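Local coordinates for protein putative NADPH:quinone reductase (Bacillus thuringiensis, PDB 3GMS) that probably reduces quinones at the expense of NADPH, as a member of the zinc-binding dehydrogenase family with a Rossmann-type nucleotide-binding domain, at residues V134-T139 with H159-L164; L140-Q143 with V147-V150; D215-S220 with N227-S232; G237-I242 with I248-A253. One frame throughout, in Å; residues are numbered along the deposited sequence.

Contact 1. Residues V134-T139 with H159-L164; sequences VTCTET and HLFAQL
In the Rossmann-type domain, helices 127-139 and 156-168 pack side by side on one face of the parallel sheet, and Thr135 and Cys136 of the first meet Phe161 and Leu164 of the second. The short segments are widely spaced, their axes 11.3 Å apart and inclined at 50°, and the gap is bridged by the Phe161 ring from one side and by Cys136 and Thr135 from the other. With CG beside the backbone N (chi1 -78°), this ring reaches across edge first. Thr135 OG1 lies in the ring plane, 3.5 Å from Phe161 CE1, and the two side chains cross almost at right angles. Cys136 SG sits at the same rim, 3.7 Å from Phe161 CD1, in a sulfur-aromatic contact of the edge kind. Cys136 SG also meets Leu164 CD1, more distantly, at 4.2 Å. Ile218 of strand 214-219 touches both Thr135 and Phe161 and joins the helix pair to the sheet. The Thr135 hydroxyl is buried but satisfied within its own helix by Thr131 O. The contact is thus made by packing, with oxygen and sulfur placed against the weakly positive C-H rim of the ring instead of its pi face, a pairing that is probably mildly favourable.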
# COMPACT_ATOMS: atom_id res chain seq x y z
N VAL A 134 8.62 -0.37 -6.25
CA VAL A 134 8.41 -0.60 -7.67
C VAL A 134 8.29 0.70 -8.50
O VAL A 134 8.96 0.84 -9.52
CB VAL A 134 7.30 -1.64 -7.94
CG1 VAL A 134 7.02 -1.76 -9.43
CG2 VAL A 134 7.73 -3.02 -7.42
N THR A 135 7.43 1.62 -8.07
CA THR A 135 7.25 2.90 -8.79
C THR A 135 8.60 3.64 -8.88
O THR A 135 8.98 4.12 -9.96
CB THR A 135 6.12 3.80 -8.19
OG1 THR A 135 6.36 4.01 -6.79
CG2 THR A 135 4.69 3.12 -8.36
N CYS A 136 9.36 3.68 -7.77
CA CYS A 136 10.70 4.31 -7.78
C CYS A 136 11.73 3.59 -8.66
O CYS A 136 12.46 4.23 -9.41
CB CYS A 136 11.27 4.47 -6.35
SG CYS A 136 10.41 5.76 -5.38
N THR A 137 11.79 2.27 -8.60
CA THR A 137 12.92 1.60 -9.21
C THR A 137 12.63 1.06 -10.61
O THR A 137 13.58 0.77 -11.37
CB THR A 137 13.46 0.48 -8.33
OG1 THR A 137 12.47 -0.55 -8.12
CG2 THR A 137 13.95 1.06 -6.98
N GLU A 138 11.35 0.89 -10.92
CA GLU A 138 10.97 0.27 -12.18
C GLU A 138 10.13 1.17 -13.03
O GLU A 138 10.51 1.47 -14.18
CB GLU A 138 10.31 -1.09 -11.94
CG GLU A 138 11.26 -2.09 -11.34
CD GLU A 138 10.75 -3.53 -11.40
OE1 GLU A 138 9.80 -3.83 -12.16
OE2 GLU A 138 11.33 -4.36 -10.66
N THR A 139 8.99 1.62 -12.50
CA THR A 139 8.02 2.32 -13.32
C THR A 139 8.56 3.71 -13.70
O THR A 139 8.48 4.13 -14.86
CB THR A 139 6.68 2.50 -12.58
OG1 THR A 139 6.39 1.31 -11.78
CG2 THR A 139 5.57 2.78 -13.59
N HIS A 159 5.47 8.56 3.66
CA HIS A 159 6.59 8.39 4.58
C HIS A 159 7.61 7.42 4.01
O HIS A 159 8.79 7.54 4.28
CB HIS A 159 6.09 7.80 5.89
CG HIS A 159 5.40 8.79 6.76
ND1 HIS A 159 4.31 9.51 6.35
CD2 HIS A 159 5.61 9.14 8.05
CE1 HIS A 159 3.91 10.31 7.33
NE2 HIS A 159 4.69 10.10 8.37
N LEU A 160 7.16 6.47 3.21
CA LEU A 160 8.09 5.56 2.58
C LEU A 160 8.87 6.21 1.43
O LEU A 160 10.08 5.97 1.27
CB LEU A 160 7.39 4.26 2.12
CG LEU A 160 6.64 3.53 3.24
CD1 LEU A 160 6.01 2.26 2.72
CD2 LEU A 160 7.53 3.22 4.43
N PHE A 161 8.19 7.01 0.62
CA PHE A 161 8.88 7.73 -0.46
C PHE A 161 10.01 8.61 0.12
O PHE A 161 11.10 8.70 -0.45
CB PHE A 161 7.88 8.55 -1.27
CG PHE A 161 7.07 7.74 -2.26
CD1 PHE A 161 7.69 7.07 -3.32
CD2 PHE A 161 5.69 7.67 -2.15
CE1 PHE A 161 6.92 6.31 -4.24
CE2 PHE A 161 4.93 6.93 -3.07
CZ PHE A 161 5.56 6.25 -4.14
N ALA A 162 9.75 9.22 1.28
CA ALA A 162 10.76 10.07 1.95
C ALA A 162 11.99 9.25 2.27
O ALA A 162 13.12 9.65 1.99
CB ALA A 162 10.19 10.72 3.20
N GLN A 163 11.79 8.06 2.83
CA GLN A 163 12.93 7.20 3.10
C GLN A 163 13.62 6.67 1.85
O GLN A 163 14.86 6.60 1.80
CB GLN A 163 12.48 6.02 4.00
CG GLN A 163 11.99 6.48 5.37
CD GLN A 163 11.34 5.33 6.13
OE1 GLN A 163 12.04 4.49 6.67
NE2 GLN A 163 10.00 5.30 6.16
N LEU A 164 12.84 6.23 0.86
CA LEU A 164 13.43 5.78 -0.40
C LEU A 164 14.28 6.88 -1.09
O LEU A 164 15.26 6.56 -1.78
CB LEU A 164 12.36 5.28 -1.35
CG LEU A 164 11.81 3.90 -0.94
CD1 LEU A 164 10.58 3.59 -1.79
CD2 LEU A 164 12.85 2.79 -1.08

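Contact 2. Residues L140-Q143 with V147-V150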
# COMPACT_ATOMS: atom_id res chain seq x y z
N LEU A 140 9.14 4.39 -12.73
CA LEU A 140 9.80 5.67 -13.01
C LEU A 140 11.30 5.50 -13.24
O LEU A 140 11.92 6.36 -13.88
CB LEU A 140 9.56 6.68 -11.89
CG LEU A 140 8.13 7.08 -11.55
CD1 LEU A 140 8.15 7.90 -10.25
CD2 LEU A 140 7.44 7.87 -12.67
N ASN A 141 11.87 4.42 -12.73
CA ASN A 141 13.30 4.16 -12.77
C ASN A 141 14.12 5.44 -12.48
O ASN A 141 14.88 5.92 -13.34
CB ASN A 141 13.71 3.58 -14.12
CG ASN A 141 15.14 3.12 -14.13
OD1 ASN A 141 15.76 2.91 -13.08
ND2 ASN A 141 15.70 2.97 -15.33
N LEU A 142 13.92 5.97 -11.27
CA LEU A 142 14.53 7.25 -10.89
C LEU A 142 16.04 7.13 -10.85
O LEU A 142 16.61 6.14 -10.37
CB LEU A 142 14.01 7.74 -9.55
CG LEU A 142 12.50 8.08 -9.47
CD1 LEU A 142 12.10 8.15 -7.97
CD2 LEU A 142 12.13 9.34 -10.26
N GLN A 143 16.68 8.19 -11.31
CA GLN A 143 18.13 8.26 -11.36
C GLN A 143 18.65 9.13 -10.25
O GLN A 143 17.90 9.93 -9.68
CB GLN A 143 18.58 8.83 -12.73
CG GLN A 143 18.26 7.92 -13.93
CD GLN A 143 18.76 6.49 -13.75
OE1 GLN A 143 19.95 6.23 -13.60
NE2 GLN A 143 17.83 5.54 -13.75
N VAL A 147 14.35 14.72 -9.36
CA VAL A 147 13.40 15.39 -8.51
C VAL A 147 12.00 14.76 -8.65
O VAL A 147 11.39 14.81 -9.73
CB VAL A 147 13.34 16.84 -8.84
CG1 VAL A 147 12.42 17.55 -7.90
CG2 VAL A 147 14.75 17.41 -8.79
N LEU A 148 11.54 14.14 -7.55
CA LEU A 148 10.23 13.45 -7.51
C LEU A 148 9.24 14.28 -6.69
O LEU A 148 9.60 14.74 -5.58
CB LEU A 148 10.40 12.06 -6.86
CG LEU A 148 9.08 11.30 -6.68
CD1 LEU A 148 8.56 10.93 -8.05
CD2 LEU A 148 9.30 10.04 -5.81
N LEU A 149 8.05 14.51 -7.23
CA LEU A 149 6.92 15.10 -6.49
C LEU A 149 5.98 13.96 -6.06
O LEU A 149 5.65 13.08 -6.87
CB LEU A 149 6.11 16.02 -7.38
CG LEU A 149 6.89 17.12 -8.14
CD1 LEU A 149 5.95 17.99 -8.95
CD2 LEU A 149 7.70 18.00 -7.15
N VAL A 150 5.53 14.01 -4.80
CA VAL A 150 4.53 13.05 -4.30
C VAL A 150 3.48 13.83 -3.51
O VAL A 150 3.81 14.46 -2.49
CB VAL A 150 5.17 11.99 -3.39
CG1 VAL A 150 4.07 11.00 -2.87
CG2 VAL A 150 6.27 11.20 -4.15
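Leu142 approaches Leu148 with their CA atoms 8.3 Å apart, where the chain has left helix 127-139 through Asn141 (phi 41°) and passes over one side of strand 147-150. Across this gap the contact is a cluster of three leucines with Leu148 at its centre. Its CG stands anti to the backbone N (chi1 176°), which sends the forked end out from the strand to the loop, one methyl for each partner. Leu148 CD1 meets Leu140 CD1 at 3.8 Å, and Leu148 CD2 meets Leu142 CD1 at 4.0 Å. Both loop leucines cross the Leu148 side chain at about a right angle, and the closest atoms are methyls on both sides. Phe170 packs on Leu142 and Leu148, while Ala216 and Ile218 of the neighbouring strand 214-219 lie against Leu140. At the exposed side of the loop, Gln143 NE2 donates to Asn141 O at 3.0 Å, a fairly straight bond (156°) arriving from above the carbonyl plane. The loop therefore separates its chemistry: the Gln143 side-chain amide bonds to the Asn141 backbone carbonyl on the outer side, a backbone bond from Leu142 to Cys136 places the loop, and the leucine side chains meet Leu148 by apolar packing alone.

Contact 3. Residues D215-S220 with N227-S232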
# COMPACT_ATOMS: atom_id res chain seq x y z
N ASP A 215 11.27 16.08 -12.31
CA ASP A 215 11.48 14.98 -13.24
C ASP A 215 10.33 14.00 -13.29
O ASP A 215 10.03 13.48 -14.36
CB ASP A 215 12.76 14.25 -12.92
CG ASP A 215 13.98 15.15 -13.04
OD1 ASP A 215 14.29 15.57 -14.18
OD2 ASP A 215 14.58 15.47 -12.00
N ALA A 216 9.70 13.75 -12.14
CA ALA A 216 8.62 12.78 -12.05
C ALA A 216 7.63 13.18 -10.96
O ALA A 216 7.97 13.97 -10.04
CB ALA A 216 9.18 11.39 -11.78
N ALA A 217 6.40 12.69 -11.06
CA ALA A 217 5.38 12.98 -10.05
C ALA A 217 4.50 11.77 -9.82
O ALA A 217 4.21 11.01 -10.77
CB ALA A 217 4.54 14.16 -10.44
N ILE A 218 4.11 11.58 -8.56
CA ILE A 218 3.20 10.49 -8.18
C ILE A 218 1.98 11.12 -7.55
O ILE A 218 2.08 11.76 -6.49
CB ILE A 218 3.91 9.45 -7.26
CG1 ILE A 218 5.09 8.84 -8.04
CG2 ILE A 218 2.89 8.35 -6.81
CD1 ILE A 218 5.84 7.70 -7.34
N ASP A 219 0.85 10.95 -8.24
CA ASP A 219 -0.44 11.50 -7.82
C ASP A 219 -1.34 10.43 -7.19
O ASP A 219 -1.60 9.37 -7.80
CB ASP A 219 -1.10 12.13 -9.05
CG ASP A 219 -2.52 12.63 -8.80
OD1 ASP A 219 -2.83 13.16 -7.71
OD2 ASP A 219 -3.33 12.54 -9.75
N SER A 220 -1.79 10.73 -5.97
CA SER A 220 -2.74 9.90 -5.23
C SER A 220 -4.14 10.52 -5.21
O SER A 220 -5.09 9.87 -4.78
CB SER A 220 -2.27 9.73 -3.77
OG SER A 220 -1.07 9.00 -3.74
N ASN A 227 -3.72 17.59 -11.71
CA ASN A 227 -3.41 18.38 -12.92
C ASN A 227 -2.30 19.37 -12.61
O ASN A 227 -1.34 19.49 -13.36
CB ASN A 227 -4.65 19.14 -13.42
CG ASN A 227 -5.67 18.22 -14.03
OD1 ASN A 227 -5.33 17.16 -14.57
ND2 ASN A 227 -6.94 18.60 -13.95
N GLU A 228 -2.43 20.03 -11.46
CA GLU A 228 -1.37 20.95 -11.07
C GLU A 228 -0.06 20.22 -10.81
O GLU A 228 1.01 20.71 -11.16
CB GLU A 228 -1.79 21.80 -9.87
CG GLU A 228 -0.70 22.81 -9.49
CD GLU A 228 -1.22 23.95 -8.66
OE1 GLU A 228 -0.40 24.79 -8.24
OE2 GLU A 228 -2.45 24.00 -8.44
N LEU A 229 -0.12 18.99 -10.25
CA LEU A 229 1.11 18.22 -10.05
C LEU A 229 1.80 17.85 -11.38
O LEU A 229 3.04 17.91 -11.49
CB LEU A 229 0.84 16.95 -9.23
CG LEU A 229 2.04 16.32 -8.50
CD1 LEU A 229 2.47 17.16 -7.25
CD2 LEU A 229 1.68 14.88 -8.07
N ALA A 230 1.01 17.46 -12.38
CA ALA A 230 1.55 17.11 -13.70
C ALA A 230 2.18 18.35 -14.34
O ALA A 230 3.24 18.29 -14.92
CB ALA A 230 0.44 16.58 -14.59
N PHE A 231 1.50 19.47 -14.22
CA PHE A 231 2.05 20.70 -14.80
C PHE A 231 3.31 21.22 -14.12
O PHE A 231 3.98 22.13 -14.64
CB PHE A 231 0.96 21.77 -14.84
CG PHE A 231 0.10 21.69 -16.08
CD1 PHE A 231 -0.90 20.73 -16.18
CD2 PHE A 231 0.30 22.59 -17.14
CE1 PHE A 231 -1.72 20.65 -17.32
CE2 PHE A 231 -0.51 22.52 -18.29
CZ PHE A 231 -1.52 21.55 -18.39
N SER A 232 3.65 20.68 -12.95
CA SER A 232 4.90 21.06 -12.30
C SER A 232 6.09 20.23 -12.76
O SER A 232 7.19 20.35 -12.24
CB SER A 232 4.77 21.04 -10.77
OG SER A 232 3.65 21.78 -10.34
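Leu229 CG lies roughly anti to the backbone N (chi1 -158°), which sends it outward from helix 223-231, and CD2 continues the chain, extended away from CA, onto strand 214-219, against Ala217 and Asp219. This one methyl does most of the touching. It rests 3.8 Å from Ala217 CB, and Leu229 CG is equally near that atom. The same CD2 presses on the backbone at Ile218 O (3.5 Å) and approaches Asp219 CB at 4.0 Å, so it bears on three successive residues of the strand. The spacing is close where two alanines face each other: Ala217 and Ala230 have their CA atoms 6.7 Å apart, and the short axes run almost antiparallel, 170° apart in direction and 8.5 Å from each other. Asp219 contributes its CB to this apolar patch while its carboxylate is engaged at the strand end, where OD1 accepts from Asn151 ND2 and from the backbone N atoms of Ile221 and Gly222. Several donors on one oxygen should fix the rotation of that group and favour its charged form. As the helix ends, Ser232 OG turns back to Glu228 O (3.0 Å), tilted 29° from the carbonyl plane. Helix 223-231 is the connection of a beta-alpha-beta unit between strands 214-219 and 237-241. Leu149 of strand 147-150 and Leu201 of helix 201-208 also pack on Leu229, and Phe239 of strand 237-241 touches Ala217, Asp219 and Ala230. Ile218, its CB directed away from this helix, serves the other face of the sheet.

Contact 4. Residues G237-I242 with I248-A253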
# COMPACT_ATOMS: atom_id res chain seq x y z
N GLY A 237 8.78 14.84 -18.67
CA GLY A 237 8.83 14.28 -17.32
C GLY A 237 7.77 13.19 -17.26
O GLY A 237 6.93 13.10 -18.16
N HIS A 238 7.76 12.43 -16.17
CA HIS A 238 6.91 11.25 -16.10
C HIS A 238 5.92 11.43 -14.95
O HIS A 238 6.33 11.56 -13.78
CB HIS A 238 7.79 10.02 -15.92
CG HIS A 238 7.10 8.72 -16.26
ND1 HIS A 238 7.77 7.51 -16.33
CD2 HIS A 238 5.80 8.44 -16.54
CE1 HIS A 238 6.92 6.55 -16.66
NE2 HIS A 238 5.72 7.09 -16.78
N PHE A 239 4.63 11.40 -15.29
CA PHE A 239 3.53 11.57 -14.33
C PHE A 239 2.90 10.19 -14.13
O PHE A 239 2.58 9.49 -15.12
CB PHE A 239 2.50 12.53 -14.89
CG PHE A 239 1.28 12.72 -14.01
CD1 PHE A 239 1.35 13.52 -12.88
CD2 PHE A 239 0.06 12.14 -14.35
CE1 PHE A 239 0.22 13.74 -12.10
CE2 PHE A 239 -1.09 12.35 -13.59
CZ PHE A 239 -1.00 13.15 -12.43
N LEU A 240 2.77 9.80 -12.88
CA LEU A 240 2.20 8.47 -12.56
C LEU A 240 1.07 8.60 -11.54
O LEU A 240 1.24 9.25 -10.50
CB LEU A 240 3.32 7.57 -12.05
CG LEU A 240 3.02 6.09 -11.81
CD1 LEU A 240 2.83 5.37 -13.17
CD2 LEU A 240 4.18 5.48 -11.04
N THR A 241 -0.10 8.00 -11.79
CA THR A 241 -1.12 8.04 -10.75
C THR A 241 -1.12 6.72 -10.00
O THR A 241 -0.88 5.64 -10.60
CB THR A 241 -2.53 8.37 -11.25
OG1 THR A 241 -2.99 7.32 -12.10
CG2 THR A 241 -2.57 9.65 -12.03
N ILE A 242 -1.32 6.79 -8.69
CA ILE A 242 -1.42 5.55 -7.88
C ILE A 242 -2.72 5.46 -7.10
O ILE A 242 -3.02 4.41 -6.48
CB ILE A 242 -0.22 5.37 -6.90
CG1 ILE A 242 -0.08 6.55 -5.94
CG2 ILE A 242 1.07 5.01 -7.66
CD1 ILE A 242 0.89 6.25 -4.74
N ILE A 248 -11.98 12.10 -9.01
CA ILE A 248 -12.03 12.83 -10.29
C ILE A 248 -10.77 12.56 -11.11
O ILE A 248 -9.64 12.79 -10.64
CB ILE A 248 -12.14 14.38 -10.06
CG1 ILE A 248 -13.47 14.75 -9.38
CG2 ILE A 248 -11.98 15.17 -11.38
CD1 ILE A 248 -13.44 16.11 -8.76
N GLN A 249 -10.96 12.07 -12.33
CA GLN A 249 -9.86 11.81 -13.25
C GLN A 249 -9.09 13.09 -13.53
O GLN A 249 -9.69 14.17 -13.64
CB GLN A 249 -10.41 11.32 -14.60
CG GLN A 249 -10.46 9.78 -14.85
CD GLN A 249 -9.59 8.98 -13.90
OE1 GLN A 249 -10.11 8.37 -12.97
NE2 GLN A 249 -8.27 8.97 -14.12
N VAL A 250 -7.76 13.00 -13.64
CA VAL A 250 -6.99 14.13 -14.16
C VAL A 250 -7.33 14.37 -15.63
O VAL A 250 -7.87 13.48 -16.31
CB VAL A 250 -5.44 13.99 -14.01
CG1 VAL A 250 -5.04 13.80 -12.56
CG2 VAL A 250 -4.86 12.84 -14.89
N ASN A 251 -7.02 15.56 -16.11
CA ASN A 251 -7.18 15.89 -17.51
C ASN A 251 -6.04 15.29 -18.35
O ASN A 251 -5.11 15.98 -18.76
CB ASN A 251 -7.30 17.40 -17.69
CG ASN A 251 -7.96 17.78 -19.00
OD1 ASN A 251 -7.92 17.04 -20.00
ND2 ASN A 251 -8.58 18.95 -19.01
N TRP A 252 -6.14 13.99 -18.62
CA TRP A 252 -5.13 13.26 -19.37
C TRP A 252 -4.72 13.92 -20.69
O TRP A 252 -3.53 13.96 -21.03
CB TRP A 252 -5.60 11.79 -19.64
CG TRP A 252 -5.87 10.96 -18.40
CD1 TRP A 252 -7.09 10.61 -17.92
CD2 TRP A 252 -4.90 10.41 -17.48
NE1 TRP A 252 -6.95 9.88 -16.76
CE2 TRP A 252 -5.62 9.74 -16.47
CE3 TRP A 252 -3.50 10.41 -17.42
CZ2 TRP A 252 -5.00 9.09 -15.40
CZ3 TRP A 252 -2.87 9.75 -16.35
CH2 TRP A 252 -3.62 9.09 -15.36
N ALA A 253 -5.70 14.40 -21.45
CA ALA A 253 -5.41 15.02 -22.75
C ALA A 253 -4.53 16.28 -22.64
O ALA A 253 -3.54 16.44 -23.39
CB ALA A 253 -6.73 15.33 -23.51
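Phe239 and Thr241 of strand 237-241 pack on Val250 in the loop before helix 252-257 and on Trp252 in its first turn, within the beta-alpha-beta unit that continues to strand 262-265. The inner side is tight. Thr241 and the indole come from opposite directions, and Thr241 CG2 reaches Trp252 CH2 at 3.5 Å, obliquely to the ring. Because Thr241 OG1 stands between its backbone N and carbonyl carbon (chi1 65°), the hydroxyl shares this corner, in the indole plane at its edge and 3.8 Å from Trp252 CH2. Phe239 fills the adjoining position. Trp252 CZ3 lies at the edge of its ring, 4.2 Å from Phe239 CE2, with the two side chains crossing at about a right angle. Val250 slides past Phe239 in the opposite sense, placing Val250 CG2 4.0 Å from Phe239 CE2 and Val250 CG1 4.1 Å from Phe239 CZ. Asp219 of the neighbouring strand touches Thr241 and Val250, while Ala263 and Ile265 of the next strand meet Trp252.

The outer side is looser: Ile248 and Gln249 are exposed to solvent, and Trp252 is itself only partly enclosed. Asn251, at the N-cap position, centres an inverse gamma turn closed by a weak Trp252 N to Val250 O bond of 2.9 Å, and its OD1 makes a weak cap to Glu254 N. This tight turn folds Val250 back against its own neighbour but one, so that Val250 CG2 lies 3.4 Å above the plane of the Trp252 indole, over its centre.

Helix 127-139 comes first in the chain. The loop behind it returns at once to strand 147-150 in contact 2, and this short closure falls within the longer one that contact 1 completes when helix 156-168 packs back on the first helix. Contacts 3 and 4 follow in series, each closing a short loop between a strand and the helix after it, and none of the four cross. Strands 147-150, 214-219 and 237-241 lie side by side in the parallel sheet, joined through Leu149 O to Ile218 N and Asp219 O to Ile242 N. Contacts 1 and 2 occupy one face, reached by Ile218 and Leu240, while contacts 3 and 4 occupy the opposite face, linked by Asn227 OD1 to Asn251 N.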